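Local coordinates for octaprenyl Pyrophosphate Synthase (Helicobacter pylori, PDB 3TC1), which probably catalyses the successive addition of isopentenyl pyrophosphate units to an allylic starter such as farnesyl pyrophosphate, building the C40 chain of octaprenyl pyrophosphate, at residues Q125-A130 with A164-A169; N61-V66 with K172-L177; V66-T71 with Y109-F114; A186-N191 with K281-A286; I139-V144 with W156-D161. One frame throughout, in Å; residues are numbered along the deposited sequence.

Contact 1 of 5, residues Q125-A130 with A164-A169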
# COMPACT_ATOMS: atom_id res chain seq x y z
N GLN B 125 -13.51 1.91 9.65
CA GLN B 125 -13.70 3.03 8.74
C GLN B 125 -12.87 4.25 9.13
O GLN B 125 -12.34 4.94 8.27
CB GLN B 125 -15.18 3.42 8.67
CG GLN B 125 -16.04 2.38 7.97
CD GLN B 125 -17.41 2.91 7.61
OE1 GLN B 125 -18.25 2.17 7.10
NE2 GLN B 125 -17.64 4.19 7.87
N ALA B 126 -12.75 4.51 10.43
CA ALA B 126 -11.97 5.66 10.88
C ALA B 126 -10.51 5.51 10.46
O ALA B 126 -9.92 6.43 9.91
CB ALA B 126 -12.08 5.81 12.40
N LEU B 127 -9.94 4.34 10.71
CA LEU B 127 -8.55 4.13 10.34
C LEU B 127 -8.32 3.96 8.84
O LEU B 127 -7.35 4.50 8.30
CB LEU B 127 -7.95 2.94 11.10
CG LEU B 127 -7.69 3.17 12.59
CD1 LEU B 127 -7.02 1.94 13.17
CD2 LEU B 127 -6.80 4.39 12.79
N SER B 128 -9.19 3.23 8.15
CA SER B 128 -8.98 3.06 6.71
C SER B 128 -9.14 4.40 6.01
O SER B 128 -8.46 4.68 5.02
CB SER B 128 -9.93 2.00 6.12
OG SER B 128 -11.29 2.37 6.18
N ASN B 129 -10.00 5.26 6.54
CA ASN B 129 -10.19 6.58 5.94
C ASN B 129 -8.95 7.43 6.19
O ASN B 129 -8.58 8.27 5.36
CB ASN B 129 -11.41 7.28 6.53
CG ASN B 129 -11.60 8.68 5.98
OD1 ASN B 129 -11.87 8.87 4.79
ND2 ASN B 129 -11.44 9.68 6.84
N ALA B 130 -8.30 7.20 7.33
CA ALA B 130 -7.09 7.94 7.68
C ALA B 130 -5.97 7.54 6.73
O ALA B 130 -5.14 8.37 6.36
CB ALA B 130 -6.69 7.66 9.13
N ALA B 164 -1.72 15.01 11.04
CA ALA B 164 -2.76 15.26 12.04
C ALA B 164 -3.94 14.31 12.09
O ALA B 164 -4.25 13.76 13.16
CB ALA B 164 -3.25 16.69 11.91
N HIS B 165 -4.61 14.11 10.97
CA HIS B 165 -5.78 13.24 10.92
C HIS B 165 -5.56 11.78 11.33
O HIS B 165 -6.46 11.14 11.86
CB HIS B 165 -6.43 13.29 9.53
CG HIS B 165 -7.17 14.57 9.28
ND1 HIS B 165 -8.26 14.95 10.02
CD2 HIS B 165 -6.97 15.55 8.37
CE1 HIS B 165 -8.70 16.12 9.59
NE2 HIS B 165 -7.93 16.51 8.59
N PHE B 166 -4.37 11.26 11.07
CA PHE B 166 -4.07 9.88 11.44
C PHE B 166 -4.01 9.76 12.97
O PHE B 166 -4.56 8.82 13.55
CB PHE B 166 -2.75 9.44 10.79
CG PHE B 166 -2.34 8.04 11.13
CD1 PHE B 166 -3.29 7.03 11.30
CD2 PHE B 166 -0.99 7.71 11.25
CE1 PHE B 166 -2.90 5.72 11.58
CE2 PHE B 166 -0.59 6.40 11.52
CZ PHE B 166 -1.55 5.41 11.69
N ILE B 167 -3.36 10.71 13.63
CA ILE B 167 -3.28 10.68 15.09
C ILE B 167 -4.70 10.87 15.63
O ILE B 167 -5.12 10.20 16.57
CB ILE B 167 -2.34 11.78 15.63
CG1 ILE B 167 -0.91 11.50 15.16
CG2 ILE B 167 -2.38 11.81 17.16
CD1 ILE B 167 0.10 12.59 15.51
N GLU B 168 -5.44 11.80 15.02
CA GLU B 168 -6.82 12.04 15.41
C GLU B 168 -7.61 10.74 15.31
O GLU B 168 -8.33 10.37 16.24
CB GLU B 168 -7.46 13.08 14.49
CG GLU B 168 -8.97 13.20 14.65
CD GLU B 168 -9.61 14.11 13.62
OE1 GLU B 168 -9.27 13.97 12.43
OE2 GLU B 168 -10.45 14.95 14.00
N ALA B 169 -7.48 10.06 14.17
CA ALA B 169 -8.19 8.81 13.93
C ALA B 169 -7.76 7.69 14.87
O ALA B 169 -8.56 6.84 15.26
CB ALA B 169 -8.00 8.37 12.48
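The ring of Phe166 meets segment 125-130 in two ways. Leu127 brings its CD2 methyl to the ring edge, near the ring plane, 4.3 Å from Phe166 CE1, while Ala130 CB comes in obliquely at 4.1 Å from Phe166 CD1. With CG anti to the backbone N (chi1 179°), the phenyl group lies along the flank of its helix and closes one side of the interface. The other flat group, the imidazole of His165, is turned off the interface: its ND1 donates in the ring plane to Glu168 OE1 at 2.8 Å, with an N-H...O angle of 161°. This bond between neighbouring turns ties the two polar side chains to their own helix.

Between the helices lie alanines. Ala130 CB and Ala169 CB face each other at 3.7 Å, and Ala169 CB also rests on the carbonyl of Ala126, 3.7 Å from its O. Methyls are short enough to let the helix axes approach to 9.1 Å at an antiparallel 167°. Leu127 fills the space beside these alanines, its CD2 lying 3.9 Å from Ala169 O.

Phe166 and Leu127 continue onto helix 53-80, where they touch Ile69 and Leu62 respectively, and Ala164 and His165 pack on Leu190 of helix 182-205. On the outer flank of helix 121-144, Ser128 hydrogen-bonds to Ser117 of the second subunit.

Contact 2 of 5, residues N61-V66 with K172-L177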
# COMPACT_ATOMS: atom_id res chain seq x y z
N ASN B 61 -3.99 -4.79 20.22
CA ASN B 61 -4.11 -5.14 18.80
C ASN B 61 -4.33 -3.88 17.99
O ASN B 61 -3.78 -3.74 16.89
CB ASN B 61 -5.29 -6.10 18.56
CG ASN B 61 -4.98 -7.52 18.97
OD1 ASN B 61 -3.82 -7.86 19.22
ND2 ASN B 61 -6.00 -8.36 19.01
N LEU B 62 -5.14 -2.96 18.51
CA LEU B 62 -5.41 -1.71 17.82
C LEU B 62 -4.13 -0.89 17.67
O LEU B 62 -3.89 -0.28 16.61
CB LEU B 62 -6.46 -0.89 18.58
CG LEU B 62 -6.90 0.41 17.89
CD1 LEU B 62 -7.50 0.08 16.53
CD2 LEU B 62 -7.93 1.14 18.74
N CYS B 63 -3.33 -0.86 18.73
CA CYS B 63 -2.07 -0.12 18.70
C CYS B 63 -1.13 -0.76 17.68
O CYS B 63 -0.38 -0.07 16.99
CB CYS B 63 -1.41 -0.13 20.08
SG CYS B 63 -2.24 0.86 21.34
N THR B 64 -1.18 -2.08 17.59
CA THR B 64 -0.33 -2.80 16.65
C THR B 64 -0.70 -2.41 15.23
O THR B 64 0.17 -2.16 14.39
CB THR B 64 -0.46 -4.32 16.85
OG1 THR B 64 -0.11 -4.64 18.20
CG2 THR B 64 0.46 -5.07 15.90
N ILE B 65 -2.01 -2.36 14.95
CA ILE B 65 -2.52 -1.98 13.64
C ILE B 65 -2.04 -0.57 13.30
O ILE B 65 -1.56 -0.32 12.19
CB ILE B 65 -4.08 -2.00 13.64
CG1 ILE B 65 -4.57 -3.45 13.69
CG2 ILE B 65 -4.62 -1.28 12.41
CD1 ILE B 65 -6.07 -3.57 13.96
N VAL B 66 -2.17 0.35 14.25
CA VAL B 66 -1.74 1.73 14.02
C VAL B 66 -0.24 1.85 13.75
O VAL B 66 0.18 2.60 12.87
CB VAL B 66 -2.14 2.63 15.21
CG1 VAL B 66 -1.43 3.98 15.12
CG2 VAL B 66 -3.66 2.85 15.20
N LYS B 172 -9.34 8.50 18.31
CA LYS B 172 -10.79 8.37 18.22
C LYS B 172 -11.13 6.88 18.24
O LYS B 172 -12.10 6.46 18.89
CB LYS B 172 -11.29 9.01 16.93
CG LYS B 172 -12.80 9.01 16.75
CD LYS B 172 -13.19 9.60 15.39
CE LYS B 172 -14.69 9.54 15.16
NZ LYS B 172 -15.08 10.12 13.84
N SER B 173 -10.33 6.08 17.55
CA SER B 173 -10.55 4.65 17.50
C SER B 173 -10.36 3.97 18.86
O SER B 173 -11.10 3.06 19.20
CB SER B 173 -9.61 4.00 16.47
OG SER B 173 -9.93 4.45 15.16
N MET B 174 -9.37 4.42 19.63
CA MET B 174 -9.15 3.82 20.95
C MET B 174 -10.29 4.21 21.88
O MET B 174 -10.76 3.40 22.70
CB MET B 174 -7.81 4.26 21.53
CG MET B 174 -7.48 3.60 22.87
SD MET B 174 -7.35 1.80 22.81
CE MET B 174 -5.69 1.61 22.28
N ALA B 175 -10.75 5.45 21.76
CA ALA B 175 -11.84 5.94 22.59
C ALA B 175 -13.09 5.10 22.31
O ALA B 175 -13.82 4.72 23.23
CB ALA B 175 -12.11 7.41 22.29
N ILE B 176 -13.34 4.82 21.03
CA ILE B 176 -14.48 4.02 20.61
C ILE B 176 -14.37 2.63 21.24
O ILE B 176 -15.32 2.14 21.86
CB ILE B 176 -14.53 3.86 19.07
CG1 ILE B 176 -14.84 5.21 18.41
CG2 ILE B 176 -15.56 2.81 18.67
CD1 ILE B 176 -14.75 5.20 16.89
N LEU B 177 -13.20 2.00 21.08
CA LEU B 177 -12.94 0.67 21.62
C LEU B 177 -13.15 0.62 23.13
O LEU B 177 -13.74 -0.33 23.65
CB LEU B 177 -11.51 0.25 21.30
CG LEU B 177 -11.09 -1.15 21.77
CD1 LEU B 177 -11.86 -2.20 20.97
CD2 LEU B 177 -9.59 -1.34 21.60
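Leu62 drives one methyl, CD2, into the surface of helix 152-177, and there the contact is tight. The methyl sits 3.7 Å from Met174 CA and 3.7 Å from Ser173 C, so it presses on backbone as much as on side chains; Ser173 CB lies beside it at 4.0 Å. The leucine chain swings away from its own N (chi1 -176°) and straight across the gap. Leucine suits the place because these axes stand 10.8 Å apart, too far for alanines to meet. Ser173 is tolerated in apolar surroundings because its OG is hydrogen-bonded to Ala169 O, one turn earlier in its own helix.

The two segments run antiparallel at 164° within the all-helical fold of the polyprenyl synthases, in which long helices pack side by side around a central cavity. Here they join helix 53-80 to the C-terminal end of helix 152-177.

Met174 adds a second contact through the tip of its flexible chain, which bends at chi2 and chi3 to carry CE to 3.7 Å from Cys63 SG, one sulfur-bearing side chain against another. Toward the helix end the packing slackens: Leu177, partly exposed, reaches Leu62 with its CD2 alone, at 4.1 Å from Leu62 CD2.

Contact 3 of 5, residues V66-T71 with Y109-F114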
# COMPACT_ATOMS: atom_id res chain seq x y z
N VAL B 66 -2.17 0.35 14.25
CA VAL B 66 -1.74 1.73 14.02
C VAL B 66 -0.24 1.85 13.75
O VAL B 66 0.18 2.60 12.87
CB VAL B 66 -2.14 2.63 15.21
CG1 VAL B 66 -1.43 3.98 15.12
CG2 VAL B 66 -3.66 2.85 15.20
N GLU B 67 0.58 1.13 14.51
CA GLU B 67 2.03 1.20 14.31
C GLU B 67 2.44 0.58 12.97
O GLU B 67 3.39 1.04 12.32
CB GLU B 67 2.77 0.50 15.45
CG GLU B 67 2.59 1.14 16.84
CD GLU B 67 3.04 2.60 16.92
OE1 GLU B 67 3.71 3.09 15.98
OE2 GLU B 67 2.73 3.26 17.93
N MET B 68 1.73 -0.46 12.54
CA MET B 68 2.07 -1.10 11.27
C MET B 68 1.70 -0.20 10.10
O MET B 68 2.41 -0.16 9.09
CB MET B 68 1.38 -2.46 11.16
CG MET B 68 2.04 -3.49 12.06
SD MET B 68 1.42 -5.15 11.89
CE MET B 68 2.07 -5.61 10.30
N ILE B 69 0.61 0.55 10.25
CA ILE B 69 0.18 1.49 9.23
C ILE B 69 1.24 2.59 9.14
O ILE B 69 1.67 2.98 8.05
CB ILE B 69 -1.18 2.12 9.60
CG1 ILE B 69 -2.30 1.10 9.38
CG2 ILE B 69 -1.43 3.38 8.78
CD1 ILE B 69 -3.63 1.53 9.95
N GLN B 70 1.66 3.09 10.30
CA GLN B 70 2.68 4.13 10.35
C GLN B 70 3.96 3.64 9.66
O GLN B 70 4.56 4.35 8.87
CB GLN B 70 2.98 4.51 11.81
CG GLN B 70 4.10 5.53 11.98
CD GLN B 70 3.79 6.87 11.32
OE1 GLN B 70 2.67 7.12 10.91
NE2 GLN B 70 4.80 7.74 11.23
N THR B 71 4.37 2.41 9.98
CA THR B 71 5.57 1.84 9.37
C THR B 71 5.42 1.70 7.86
O THR B 71 6.37 1.94 7.11
CB THR B 71 5.91 0.45 9.96
OG1 THR B 71 6.21 0.58 11.36
CG2 THR B 71 7.13 -0.16 9.25
N TYR B 109 0.46 -2.78 5.27
CA TYR B 109 -0.89 -2.24 5.13
C TYR B 109 -1.98 -3.32 5.09
O TYR B 109 -2.99 -3.21 5.78
CB TYR B 109 -1.02 -1.41 3.84
CG TYR B 109 -0.55 0.03 3.94
CD1 TYR B 109 -0.95 0.85 4.99
CD2 TYR B 109 0.25 0.58 2.94
CE1 TYR B 109 -0.57 2.19 5.05
CE2 TYR B 109 0.64 1.92 2.98
CZ TYR B 109 0.23 2.72 4.04
OH TYR B 109 0.62 4.04 4.10
N SER B 110 -1.78 -4.35 4.27
CA SER B 110 -2.78 -5.41 4.15
C SER B 110 -2.92 -6.27 5.40
O SER B 110 -4.03 -6.60 5.81
CB SER B 110 -2.50 -6.28 2.91
OG SER B 110 -1.16 -6.74 2.88
N LYS B 111 -1.80 -6.63 6.03
CA LYS B 111 -1.85 -7.43 7.25
C LYS B 111 -2.57 -6.61 8.31
O LYS B 111 -3.38 -7.13 9.07
CB LYS B 111 -0.44 -7.80 7.72
CG LYS B 111 -0.40 -8.56 9.07
CD LYS B 111 -1.20 -9.87 9.04
CE LYS B 111 -1.13 -10.58 10.39
NZ LYS B 111 -1.96 -11.82 10.47
N ALA B 112 -2.27 -5.31 8.36
CA ALA B 112 -2.90 -4.43 9.33
C ALA B 112 -4.41 -4.33 9.11
O ALA B 112 -5.18 -4.37 10.06
CB ALA B 112 -2.26 -3.05 9.28
N PHE B 113 -4.83 -4.19 7.85
CA PHE B 113 -6.26 -4.09 7.54
C PHE B 113 -6.97 -5.40 7.82
O PHE B 113 -8.14 -5.41 8.21
CB PHE B 113 -6.49 -3.73 6.08
CG PHE B 113 -7.93 -3.40 5.76
CD1 PHE B 113 -8.44 -2.13 5.99
CD2 PHE B 113 -8.78 -4.38 5.24
CE1 PHE B 113 -9.78 -1.83 5.70
CE2 PHE B 113 -10.11 -4.09 4.95
CZ PHE B 113 -10.61 -2.81 5.18
N PHE B 114 -6.27 -6.50 7.58
CA PHE B 114 -6.86 -7.81 7.81
C PHE B 114 -7.26 -7.91 9.28
O PHE B 114 -8.37 -8.33 9.60
CB PHE B 114 -5.86 -8.92 7.47
CG PHE B 114 -6.38 -10.30 7.76
CD1 PHE B 114 -7.30 -10.91 6.91
CD2 PHE B 114 -5.99 -10.98 8.92
CE1 PHE B 114 -7.83 -12.17 7.21
CE2 PHE B 114 -6.51 -12.24 9.22
CZ PHE B 114 -7.43 -12.83 8.37
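Lys111, whose aliphatic stem packs on Met68, has its NZ held by several groups at once: salt bridges to Glu115 and Glu19 and a cation-pi contact with Trp16. A lysine suits this buried place because its long chain does two jobs, apolar near the backbone and charged only at the far end. The stem lies beside helix 53-80, where Lys111 CG meets Met68 CE at 4.0 Å. The unbranched methionine, bent at chi3 (72°), adapts its methyl to that surface and also touches Trp16.

The two segments belong to consecutive long helices, 53-80 and 92-116, which form an antiparallel hairpin with axes 8.8 Å apart and directions 160° from each other. In this family the first aspartate-rich motif lies at the C-terminal end of the former, so the packing here is on the approach to the probable active site.

Ala112 makes the close approach possible: its CB stands 4.1 Å from Met68 CB and 4.2 Å from Ile69 CG1. Ile69 uses its other branch on Tyr109, with CG2 at 4.0 Å from Tyr109 CE1 and the two side chains nearly perpendicular. The same ring carbon lies 3.8 Å from Ile69 O, met obliquely. Ile69 and Tyr109 both touch Val131 of helix 121-144. On the far flank of helix 92-116, Phe113 stacks on Phe113 of the second subunit.

Contact 4 of 5, residues A186-N191 with K281-A286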
# COMPACT_ATOMS: atom_id res chain seq x y z
N ALA B 186 -10.72 12.72 19.76
CA ALA B 186 -10.43 12.96 18.36
C ALA B 186 -9.92 14.40 18.29
O ALA B 186 -8.98 14.71 17.56
CB ALA B 186 -11.69 12.81 17.52
N ASP B 187 -10.57 15.27 19.06
CA ASP B 187 -10.21 16.68 19.12
C ASP B 187 -8.80 16.84 19.69
O ASP B 187 -8.00 17.63 19.17
CB ASP B 187 -11.22 17.44 19.98
CG ASP B 187 -11.13 18.94 19.81
OD1 ASP B 187 -11.24 19.41 18.66
OD2 ASP B 187 -10.97 19.65 20.83
N PHE B 188 -8.49 16.09 20.74
CA PHE B 188 -7.16 16.14 21.34
C PHE B 188 -6.14 15.63 20.33
O PHE B 188 -5.06 16.20 20.17
CB PHE B 188 -7.09 15.26 22.59
CG PHE B 188 -5.69 15.12 23.15
CD1 PHE B 188 -5.18 16.04 24.06
CD2 PHE B 188 -4.87 14.08 22.73
CE1 PHE B 188 -3.88 15.93 24.54
CE2 PHE B 188 -3.56 13.96 23.20
CZ PHE B 188 -3.06 14.89 24.11
N GLY B 189 -6.48 14.54 19.65
CA GLY B 189 -5.58 13.97 18.66
C GLY B 189 -5.27 14.88 17.49
O GLY B 189 -4.11 14.99 17.08
N LEU B 190 -6.28 15.55 16.95
CA LEU B 190 -6.09 16.44 15.81
C LEU B 190 -5.17 17.62 16.14
O LEU B 190 -4.24 17.92 15.39
CB LEU B 190 -7.43 16.98 15.31
CG LEU B 190 -7.37 17.88 14.08
CD1 LEU B 190 -6.95 17.05 12.87
CD2 LEU B 190 -8.74 18.53 13.84
N ASN B 191 -5.44 18.28 17.26
CA ASN B 191 -4.63 19.42 17.65
C ASN B 191 -3.22 19.00 18.06
O ASN B 191 -2.26 19.69 17.75
CB ASN B 191 -5.33 20.20 18.76
CG ASN B 191 -6.56 20.93 18.26
OD1 ASN B 191 -7.69 20.46 18.42
ND2 ASN B 191 -6.35 22.08 17.63
N LYS B 281 -2.35 24.18 23.25
CA LYS B 281 -3.33 24.68 24.20
C LYS B 281 -4.69 24.07 23.92
O LYS B 281 -5.40 23.66 24.84
CB LYS B 281 -3.42 26.21 24.13
CG LYS B 281 -2.16 26.93 24.59
CD LYS B 281 -2.36 28.44 24.59
CE LYS B 281 -1.08 29.18 24.95
NZ LYS B 281 -0.60 28.86 26.32
N LYS B 282 -5.06 24.00 22.64
CA LYS B 282 -6.34 23.42 22.24
C LYS B 282 -6.40 21.96 22.67
O LYS B 282 -7.43 21.49 23.15
CB LYS B 282 -6.54 23.56 20.73
CG LYS B 282 -6.81 24.99 20.27
CD LYS B 282 -6.87 25.14 18.75
CE LYS B 282 -8.11 24.49 18.14
NZ LYS B 282 -8.13 24.61 16.65
N ALA B 283 -5.29 21.23 22.52
CA ALA B 283 -5.26 19.82 22.91
C ALA B 283 -5.56 19.68 24.40
O ALA B 283 -6.44 18.91 24.81
CB ALA B 283 -3.90 19.22 22.59
N LEU B 284 -4.82 20.42 25.22
CA LEU B 284 -5.01 20.38 26.66
C LEU B 284 -6.43 20.79 27.02
O LEU B 284 -7.05 20.23 27.93
CB LEU B 284 -4.00 21.32 27.34
CG LEU B 284 -2.54 20.90 27.20
CD1 LEU B 284 -1.62 22.03 27.65
CD2 LEU B 284 -2.29 19.65 28.02
N GLU B 285 -6.95 21.77 26.29
CA GLU B 285 -8.31 22.26 26.49
C GLU B 285 -9.31 21.12 26.31
O GLU B 285 -10.18 20.90 27.16
CB GLU B 285 -8.61 23.38 25.49
CG GLU B 285 -9.97 24.03 25.65
CD GLU B 285 -10.06 24.87 26.91
OE1 GLU B 285 -9.90 24.32 28.01
OE2 GLU B 285 -10.30 26.09 26.79
N ALA B 286 -9.18 20.40 25.21
CA ALA B 286 -10.06 19.29 24.88
C ALA B 286 -10.20 18.26 25.99
O ALA B 286 -11.30 17.78 26.26
CB ALA B 286 -9.58 18.60 23.59
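Phe188 meets helix 268-286 through CB, CD1 and CE1. Its CB starts the contact at 4.3 Å from Ala286 CB. A chi1 of 172° carries the ring away from the residue's own N and out along the neighbouring helix, and CD1 comes within 3.2 Å of Ala283 O, with that oxygen at the ring edge and near the ring plane. CD1 also lies 3.7 Å from Ala283 CB, and the next atom, CE1, is 3.8 Å from the same methyl. Beyond segment 281-286 the ring is enclosed by Leu295 and Ala299 of helix 293-301 and by Leu171 of helix 152-177, so a large aromatic is suited to a site where three helices converge.

On the other side of the interface, Asp187 lays its carboxylate against Ala286, OD2 at 3.3 Å from Ala286 CB, and Asn191 sets its CB against the backbone N of Ala283, with its side chain crossing that of Lys282 at about a right angle. The contact joins helix 182-205 to helix 268-286 as an antiparallel pair in the all-helical fold. Ala283 and Ala286 leave little bulk between them: Phe188 CA and Ala283 CA are 4.4 Å apart, and the axes close to 8.0 Å at 167°.

The chemistry divides in two. The weakly positive C-H edge of the phenyl ring probably has a favourable electrostatic interaction with the carbonyl oxygen, at the buried flank. At the solvent-facing edge, Asp187 and Lys282 carry opposite charges with OD1 and NZ 6.4 Å apart, consistent with mild long-range attraction and not with an ion pair in contact.

Contact 5 of 5, residues I139-V144 with W156-D161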
# COMPACT_ATOMS: atom_id res chain seq x y z
N ILE B 139 0.60 12.52 -1.92
CA ILE B 139 0.55 13.00 -3.30
C ILE B 139 0.56 14.52 -3.32
O ILE B 139 1.24 15.13 -4.14
CB ILE B 139 -0.70 12.48 -4.02
CG1 ILE B 139 -0.58 10.98 -4.24
CG2 ILE B 139 -0.86 13.19 -5.36
CD1 ILE B 139 -1.79 10.35 -4.90
N GLU B 140 -0.20 15.12 -2.42
CA GLU B 140 -0.26 16.57 -2.33
C GLU B 140 1.13 17.13 -2.02
O GLU B 140 1.57 18.10 -2.63
CB GLU B 140 -1.23 16.98 -1.21
CG GLU B 140 -2.70 16.83 -1.56
CD GLU B 140 -3.62 16.94 -0.35
OE1 GLU B 140 -4.85 17.11 -0.55
OE2 GLU B 140 -3.14 16.84 0.80
N ASP B 141 1.82 16.49 -1.09
CA ASP B 141 3.14 16.92 -0.69
C ASP B 141 4.16 16.93 -1.83
O ASP B 141 4.91 17.90 -1.98
CB ASP B 141 3.65 16.05 0.47
CG ASP B 141 4.67 16.76 1.34
OD1 ASP B 141 4.59 18.00 1.48
OD2 ASP B 141 5.55 16.08 1.91
N VAL B 142 4.22 15.89 -2.65
CA VAL B 142 5.22 15.95 -3.71
C VAL B 142 4.76 16.82 -4.89
O VAL B 142 5.61 17.39 -5.57
CB VAL B 142 5.69 14.51 -4.15
CG1 VAL B 142 4.90 13.44 -3.41
CG2 VAL B 142 5.57 14.33 -5.67
N PHE B 143 3.45 16.94 -5.13
CA PHE B 143 3.02 17.81 -6.24
C PHE B 143 3.27 19.27 -5.83
O PHE B 143 3.78 20.07 -6.62
CB PHE B 143 1.54 17.61 -6.58
CG PHE B 143 1.29 16.52 -7.59
CD1 PHE B 143 1.60 15.19 -7.30
CD2 PHE B 143 0.74 16.81 -8.84
CE1 PHE B 143 1.37 14.18 -8.23
CE2 PHE B 143 0.51 15.81 -9.77
CZ PHE B 143 0.82 14.49 -9.47
N VAL B 144 2.91 19.63 -4.60
CA VAL B 144 3.14 21.00 -4.15
C VAL B 144 4.66 21.22 -4.05
O VAL B 144 5.15 22.34 -4.20
CB VAL B 144 2.48 21.26 -2.77
CG1 VAL B 144 2.86 22.65 -2.26
CG2 VAL B 144 0.96 21.15 -2.88
N TRP B 156 -1.09 23.66 5.21
CA TRP B 156 -1.97 23.19 6.28
C TRP B 156 -2.75 21.94 5.87
O TRP B 156 -2.95 21.04 6.68
CB TRP B 156 -2.95 24.30 6.68
CG TRP B 156 -2.28 25.45 7.38
CD1 TRP B 156 -2.41 26.78 7.08
CD2 TRP B 156 -1.40 25.38 8.50
NE1 TRP B 156 -1.66 27.54 7.95
CE2 TRP B 156 -1.03 26.70 8.83
CE3 TRP B 156 -0.89 24.32 9.26
CZ2 TRP B 156 -0.17 26.99 9.90
CZ3 TRP B 156 -0.03 24.61 10.32
CH2 TRP B 156 0.32 25.94 10.63
N ARG B 157 -3.17 21.89 4.61
CA ARG B 157 -3.90 20.72 4.12
C ARG B 157 -3.00 19.50 4.14
O ARG B 157 -3.42 18.40 4.52
CB ARG B 157 -4.40 20.98 2.69
CG ARG B 157 -5.19 19.83 2.12
CD ARG B 157 -5.84 20.18 0.80
NE ARG B 157 -6.63 19.07 0.28
CZ ARG B 157 -7.41 19.14 -0.80
NH1 ARG B 157 -7.50 20.28 -1.48
NH2 ARG B 157 -8.09 18.08 -1.19
N ILE B 158 -1.74 19.69 3.74
CA ILE B 158 -0.78 18.58 3.74
C ILE B 158 -0.51 18.09 5.16
O ILE B 158 -0.50 16.89 5.41
CB ILE B 158 0.55 19.00 3.08
CG1 ILE B 158 0.32 19.28 1.59
CG2 ILE B 158 1.61 17.92 3.29
CD1 ILE B 158 1.53 19.84 0.85
N LEU B 159 -0.28 19.03 6.08
CA LEU B 159 -0.01 18.65 7.47
C LEU B 159 -1.16 17.85 8.05
O LEU B 159 -0.95 16.85 8.74
CB LEU B 159 0.23 19.89 8.34
CG LEU B 159 1.69 20.06 8.78
CD1 LEU B 159 2.53 20.31 7.54
CD2 LEU B 159 1.84 21.22 9.77
N GLU B 160 -2.38 18.30 7.78
CA GLU B 160 -3.58 17.63 8.28
C GLU B 160 -3.73 16.23 7.67
O GLU B 160 -4.01 15.25 8.38
CB GLU B 160 -4.81 18.47 7.95
CG GLU B 160 -4.89 19.79 8.71
CD GLU B 160 -5.77 20.81 8.01
OE1 GLU B 160 -6.62 20.39 7.19
OE2 GLU B 160 -5.63 22.02 8.28
N ASP B 161 -3.54 16.13 6.36
CA ASP B 161 -3.66 14.84 5.68
C ASP B 161 -2.55 13.86 5.99
O ASP B 161 -2.81 12.68 6.25
CB ASP B 161 -3.73 15.04 4.16
CG ASP B 161 -5.09 15.52 3.69
OD1 ASP B 161 -6.06 15.40 4.47
OD2 ASP B 161 -5.20 15.99 2.54
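Among the charged groups, Glu140 is central. Its chain, extended beyond CG, reaches Arg157 in a salt bridge, Glu140 OE1 to Arg157 NE at 2.8 Å. The oxygen stands over one face of the guanidinium, whose plane is turned 79° from that of the carboxylate; it is poorly placed for the in-plane N-H of NE, so the bridge is mainly electrostatic. Arg157 also gives its NH2 to the carbonyl of Glu21 of the second subunit. The other oxygen, Glu140 OE2, crowds Asp161 OD2 at 2.8 Å, acceptor against acceptor with the carboxylate planes 20° apart. Asp161 has salt bridges to Arg133 and Arg136, and this positive surround would probably offset the like charges; the closeness might also raise the proton affinity of one carboxylate.

The helices 121-144 and 152-177 follow each other in the chain and form an antiparallel hairpin, their directions 149° apart and their axes 9.5 Å apart. It probably lies on the active-site side, since the side chain of Asp141 is about 9 Å from a bound magnesium ion.

Van der Waals contacts gather round Ile158, whose two branches reach three residues. CG1 lies 3.9 Å from Glu140 CB, packing on the methylene stem of that acid. CG2, anti to the backbone N, sits 3.5 Å from Asp141 OD1, methyl against oxygen, and CD1 meets Val144 CG2 at 4.0 Å.

In the fold
From the N terminus, helix 53-80 opens two loops. The outer one is closed by contact 2 when the chain returns as helix 152-177; within it, contact 3 closes the shorter hairpin onto helix 92-116. The next hairpin, helix 121-144 against helix 152-177, is held by contact 1 and, nested inside it nearer the turn, contact 5; both also fall within the loop of contact 2. Contact 4 follows in series, closing helix 182-205 onto helix 268-286. No two loops cross. Phe166 joins contacts 1, 2 and 3 into one core, Glu168 and Ile167 lead from contact 1 to contact 4, and contacts 1, 3 and 5 lie beside the second subunit.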